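PDB 3O0P: sortase family protein from Streptococcus agalactiae, which probably joins pilin subunits covalently into pili, as a class C sortase, a cysteine transpeptidase of the bacterial cell surface. Local coordinates for residues D138-Q143 / I149-D154; L179-T182 / V186-H189. All coordinates share one frame; numbering follows the deposited sequence. Where two conformers were deposited one is given.

Contact 1. Residues D138-Q143 / I149-D154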
# COMPACT_ATOMS: atom_id res chain seq x y z
N ASP A 138 9.30 -14.16 -1.00
CA ASP A 138 9.88 -12.86 -1.29
C ASP A 138 9.39 -11.83 -0.28
O ASP A 138 8.40 -12.05 0.40
CB ASP A 138 9.53 -12.39 -2.70
CG ASP A 138 10.18 -13.22 -3.77
OD1 ASP A 138 11.21 -13.88 -3.51
OD2 ASP A 138 9.66 -13.17 -4.89
N LYS A 139 10.10 -10.72 -0.17
CA LYS A 139 9.80 -9.74 0.87
C LYS A 139 9.59 -8.35 0.29
O LYS A 139 10.05 -7.99 -0.79
CB LYS A 139 10.92 -9.73 1.92
CG LYS A 139 11.08 -11.08 2.63
CD LYS A 139 12.36 -11.20 3.41
CE LYS A 139 12.53 -12.61 3.93
NZ LYS A 139 12.65 -13.61 2.84
N PHE A 140 8.86 -7.55 1.04
CA PHE A 140 8.71 -6.14 0.73
C PHE A 140 8.61 -5.37 2.02
O PHE A 140 8.34 -5.93 3.07
CB PHE A 140 7.55 -5.86 -0.22
CG PHE A 140 6.18 -6.28 0.28
CD1 PHE A 140 5.38 -5.40 0.99
CD2 PHE A 140 5.67 -7.54 -0.02
CE1 PHE A 140 4.12 -5.77 1.39
CE2 PHE A 140 4.39 -7.89 0.39
CZ PHE A 140 3.62 -7.00 1.09
N TYR A 141 8.88 -4.08 1.91
CA TYR A 141 9.07 -3.23 3.07
C TYR A 141 8.29 -1.93 2.91
O TYR A 141 8.29 -1.34 1.84
CB TYR A 141 10.58 -2.93 3.19
CG TYR A 141 11.42 -4.19 3.12
CD1 TYR A 141 11.77 -4.87 4.28
CD2 TYR A 141 11.82 -4.72 1.90
CE1 TYR A 141 12.51 -6.03 4.23
CE2 TYR A 141 12.55 -5.91 1.85
CZ TYR A 141 12.89 -6.55 3.01
OH TYR A 141 13.63 -7.71 2.98
N ILE A 142 7.67 -1.47 4.00
CA ILE A 142 7.01 -0.18 4.00
C ILE A 142 7.65 0.68 5.07
O ILE A 142 7.72 0.27 6.23
CB ILE A 142 5.49 -0.31 4.28
CG1 ILE A 142 4.83 -1.11 3.16
CG2 ILE A 142 4.84 1.06 4.41
CD1 ILE A 142 3.44 -1.59 3.50
N GLN A 143 8.14 1.85 4.69
CA GLN A 143 8.64 2.81 5.65
C GLN A 143 7.58 3.87 5.86
O GLN A 143 7.06 4.45 4.91
CB GLN A 143 9.93 3.44 5.16
CG GLN A 143 10.52 4.40 6.17
CD GLN A 143 11.81 5.05 5.70
OE1 GLN A 143 12.39 4.66 4.68
NE2 GLN A 143 12.24 6.07 6.43
N ILE A 149 8.58 -1.42 8.29
CA ILE A 149 7.94 -2.70 8.59
C ILE A 149 8.05 -3.61 7.36
O ILE A 149 7.97 -3.17 6.23
CB ILE A 149 6.49 -2.49 9.08
CG1 ILE A 149 5.65 -1.76 8.04
CG2 ILE A 149 6.50 -1.73 10.41
CD1 ILE A 149 4.19 -1.58 8.41
N ALA A 150 8.24 -4.90 7.62
CA ALA A 150 8.56 -5.90 6.59
C ALA A 150 7.47 -6.96 6.51
O ALA A 150 6.89 -7.34 7.54
CB ALA A 150 9.87 -6.56 6.91
N TYR A 151 7.25 -7.45 5.29
CA TYR A 151 6.24 -8.45 5.02
C TYR A 151 6.86 -9.52 4.12
O TYR A 151 7.71 -9.22 3.27
CB TYR A 151 5.02 -7.80 4.34
CG TYR A 151 4.26 -6.93 5.32
CD1 TYR A 151 3.26 -7.47 6.11
CD2 TYR A 151 4.58 -5.59 5.48
CE1 TYR A 151 2.61 -6.69 7.07
CE2 TYR A 151 3.94 -4.80 6.42
CZ TYR A 151 2.96 -5.35 7.22
OH TYR A 151 2.34 -4.58 8.17
N GLN A 152 6.43 -10.76 4.31
CA GLN A 152 6.89 -11.88 3.50
C GLN A 152 5.72 -12.50 2.76
O GLN A 152 4.72 -12.87 3.36
CB GLN A 152 7.54 -12.92 4.39
CG GLN A 152 8.03 -14.15 3.63
CD GLN A 152 8.80 -15.09 4.52
OE1 GLN A 152 9.59 -14.65 5.33
NE2 GLN A 152 8.55 -16.37 4.40
N VAL A 153 5.84 -12.54 1.43
CA VAL A 153 4.76 -12.98 0.57
C VAL A 153 4.32 -14.40 0.95
O VAL A 153 5.16 -15.31 1.04
CB VAL A 153 5.20 -12.93 -0.90
CG1 VAL A 153 4.11 -13.51 -1.81
CG2 VAL A 153 5.52 -11.50 -1.30
N ASP A 154 3.02 -14.58 1.12
CA ASP A 154 2.46 -15.89 1.46
C ASP A 154 1.21 -16.26 0.66
O ASP A 154 0.67 -17.33 0.87
CB ASP A 154 2.15 -15.99 2.97
CG ASP A 154 0.99 -15.11 3.43
OD1 ASP A 154 0.21 -14.62 2.59
OD2 ASP A 154 0.85 -14.95 4.68
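The carbonyl oxygen of Ile149 is gripped twice: Ile142 N donates to it over 2.8 Å in a nearly straight bond (168° at the hydrogen), and Tyr141 CA makes a CA-H...O contact with the same oxygen at 3.3 Å. Ile149 N returns a bond to Ile142 O, closing a hydrogen-bonded antiparallel pair. Phe140 and Tyr151 form the next such pair, and Val153 N reaches Asp138 O at 2.8 Å. The strands run antiparallel, as a beta hairpin.

On the face carrying Ile142, Ile149, Phe140 and Tyr151, the Phe140 ring is central. Its CG lies between the backbone N and the carbonyl carbon (chi1 60°), which brings the ring end nearer the partner strand. Tyr151 CB then sits over one face of the ring, 3.6 Å from Phe140 CZ, in a CH-pi contact. The two aromatic planes are near parallel (22°) but slid apart, with little overlap. At the ring's edge, Val153 CG2 approaches Phe140 CE2 at 4.1 Å, and farther along Ile142 CB meets Ile149 CG1 at 4.0 Å. Tyr151 OH is bonded to Asp174, and Ala176 touches both aromatic residues.

On the other face, Lys139 and Gln152 run alongside each other, Lys139 CE 3.8 Å from Gln152 OE1, while Lys139 NZ bonds to Gly137 O.

Paired main-chain bonds thus set the register, and the faces differ: buried aromatic and aliphatic groups pack on one, longer polar chains on the other, as suits a hairpin within the sortase beta-barrel, flanked by strands 71-75 and 189-198.

Contact 2. Residues L179-T182 / V186-H189; sequences LTCT and VNTH
Two backbone hydrogen bonds tie Thr182 to His189. His189 N lies nearly in line with the C=O bond of Thr182, 2.8 Å from its O, although the N-H itself is bent from that line (143° at the hydrogen). In the return bond Thr182 N lies 3.0 Å from His189 O, well above the carbonyl plane. Weaker CA-H...O contacts flank them, from Cys181 CA to His189 O at 3.6 Å and from Asn187 CA to Thr182 O at 3.5 Å. Two residues, Thr188 and His189, stand opposite the single Thr182, which makes a classic beta bulge; Asn187, with left-handed backbone angles, turns the chain just before it.

Among side chains, Thr182 CG2 packs against His189 CB at 3.8 Å. The imidazole leads away from the other segment, and its ND1 is bonded at the ring edge, in plane, to Thr188 OG1 at 2.7 Å.

Leu179 to Cys181 end the TLxTC signature whose cysteine is the nucleophile in sortases, so the contact closes the turn just after that motif. Strand 174-182 lies between strands 112-117 and 189-198: Leu179 bonds to Ile116 and Thr180 to Leu191, while Val158 of strand 148-159 touches Thr182 and His189.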
# COMPACT_ATOMS: atom_id res chain seq x y z
N LEU A 179 -1.22 -4.48 -4.76
CA LEU A 179 -2.33 -4.60 -5.69
C LEU A 179 -2.02 -3.93 -7.02
O LEU A 179 -1.55 -2.80 -7.05
CB LEU A 179 -3.57 -3.92 -5.08
CG LEU A 179 -4.80 -3.73 -5.96
CD1 LEU A 179 -5.39 -5.05 -6.30
CD2 LEU A 179 -5.82 -2.82 -5.26
N THR A 180 -2.24 -4.64 -8.12
CA THR A 180 -2.13 -4.01 -9.42
C THR A 180 -3.13 -4.63 -10.39
O THR A 180 -3.89 -5.52 -10.01
CB THR A 180 -0.70 -4.04 -9.96
OG1 THR A 180 -0.58 -3.11 -11.05
CG2 THR A 180 -0.29 -5.42 -10.45
N CYS A 181 -3.16 -4.13 -11.62
CA CYS A 181 -4.01 -4.67 -12.69
C CYS A 181 -3.35 -5.75 -13.50
O CYS A 181 -2.14 -5.74 -13.66
CB CYS A 181 -4.36 -3.58 -13.67
SG CYS A 181 -5.41 -2.43 -12.98
N THR A 182 -4.16 -6.66 -14.03
CA THR A 182 -3.64 -7.76 -14.82
C THR A 182 -4.77 -8.26 -15.72
O THR A 182 -5.95 -8.05 -15.40
CB THR A 182 -3.13 -8.89 -13.89
OG1 THR A 182 -2.45 -9.88 -14.67
CG2 THR A 182 -4.27 -9.55 -13.13
N VAL A 186 -4.47 -5.04 -20.30
CA VAL A 186 -5.80 -5.60 -20.55
C VAL A 186 -6.70 -5.28 -19.35
O VAL A 186 -7.81 -4.78 -19.50
CB VAL A 186 -5.72 -7.13 -20.81
CG1 VAL A 186 -7.13 -7.73 -20.94
CG2 VAL A 186 -4.89 -7.42 -22.05
N ASN A 187 -6.22 -5.57 -18.15
CA ASN A 187 -6.79 -4.99 -16.93
C ASN A 187 -8.20 -5.44 -16.62
O ASN A 187 -8.97 -4.71 -15.99
CB ASN A 187 -6.72 -3.47 -17.01
CG ASN A 187 -5.29 -2.96 -17.14
OD1 ASN A 187 -4.35 -3.61 -16.69
ND2 ASN A 187 -5.13 -1.80 -17.76
N THR A 188 -8.53 -6.66 -16.97
CA THR A 188 -9.83 -7.22 -16.59
C THR A 188 -9.84 -7.71 -15.14
O THR A 188 -10.92 -7.90 -14.54
CB THR A 188 -10.18 -8.40 -17.49
OG1 THR A 188 -9.06 -9.28 -17.54
CG2 THR A 188 -10.54 -7.92 -18.92
N HIS A 189 -8.65 -7.91 -14.58
CA HIS A 189 -8.50 -8.54 -13.28
C HIS A 189 -7.50 -7.79 -12.42
O HIS A 189 -6.87 -6.82 -12.86
CB HIS A 189 -8.06 -10.00 -13.44
CG HIS A 189 -9.12 -10.88 -14.02
ND1 HIS A 189 -9.48 -10.85 -15.35
CD2 HIS A 189 -9.92 -11.80 -13.43
CE1 HIS A 189 -10.44 -11.73 -15.56
NE2 HIS A 189 -10.73 -12.32 -14.41

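Contact 1 is mostly buried, whereas contact 2, whose centre is about 21 Å from that of contact 1, is only partly so and lies farther from the centre of the chain. They share no strand, yet both belong to one sheet: strand 148-159, used by contact 1, pairs with strand 189-198, whose beginning takes part in contact 2. The hairpin 138-143/149-154 has continuous alternating pairing, and its aromatic and aliphatic packing adds to five backbone bonds. In 179-182/186-189 a single bridge and a bulge serve instead, with little apolar contact. Regular pairing marks a hairpin with a strand on each side of it, 71-75 and 189-198, and irregular pairing the turn beside the signature cysteine motif.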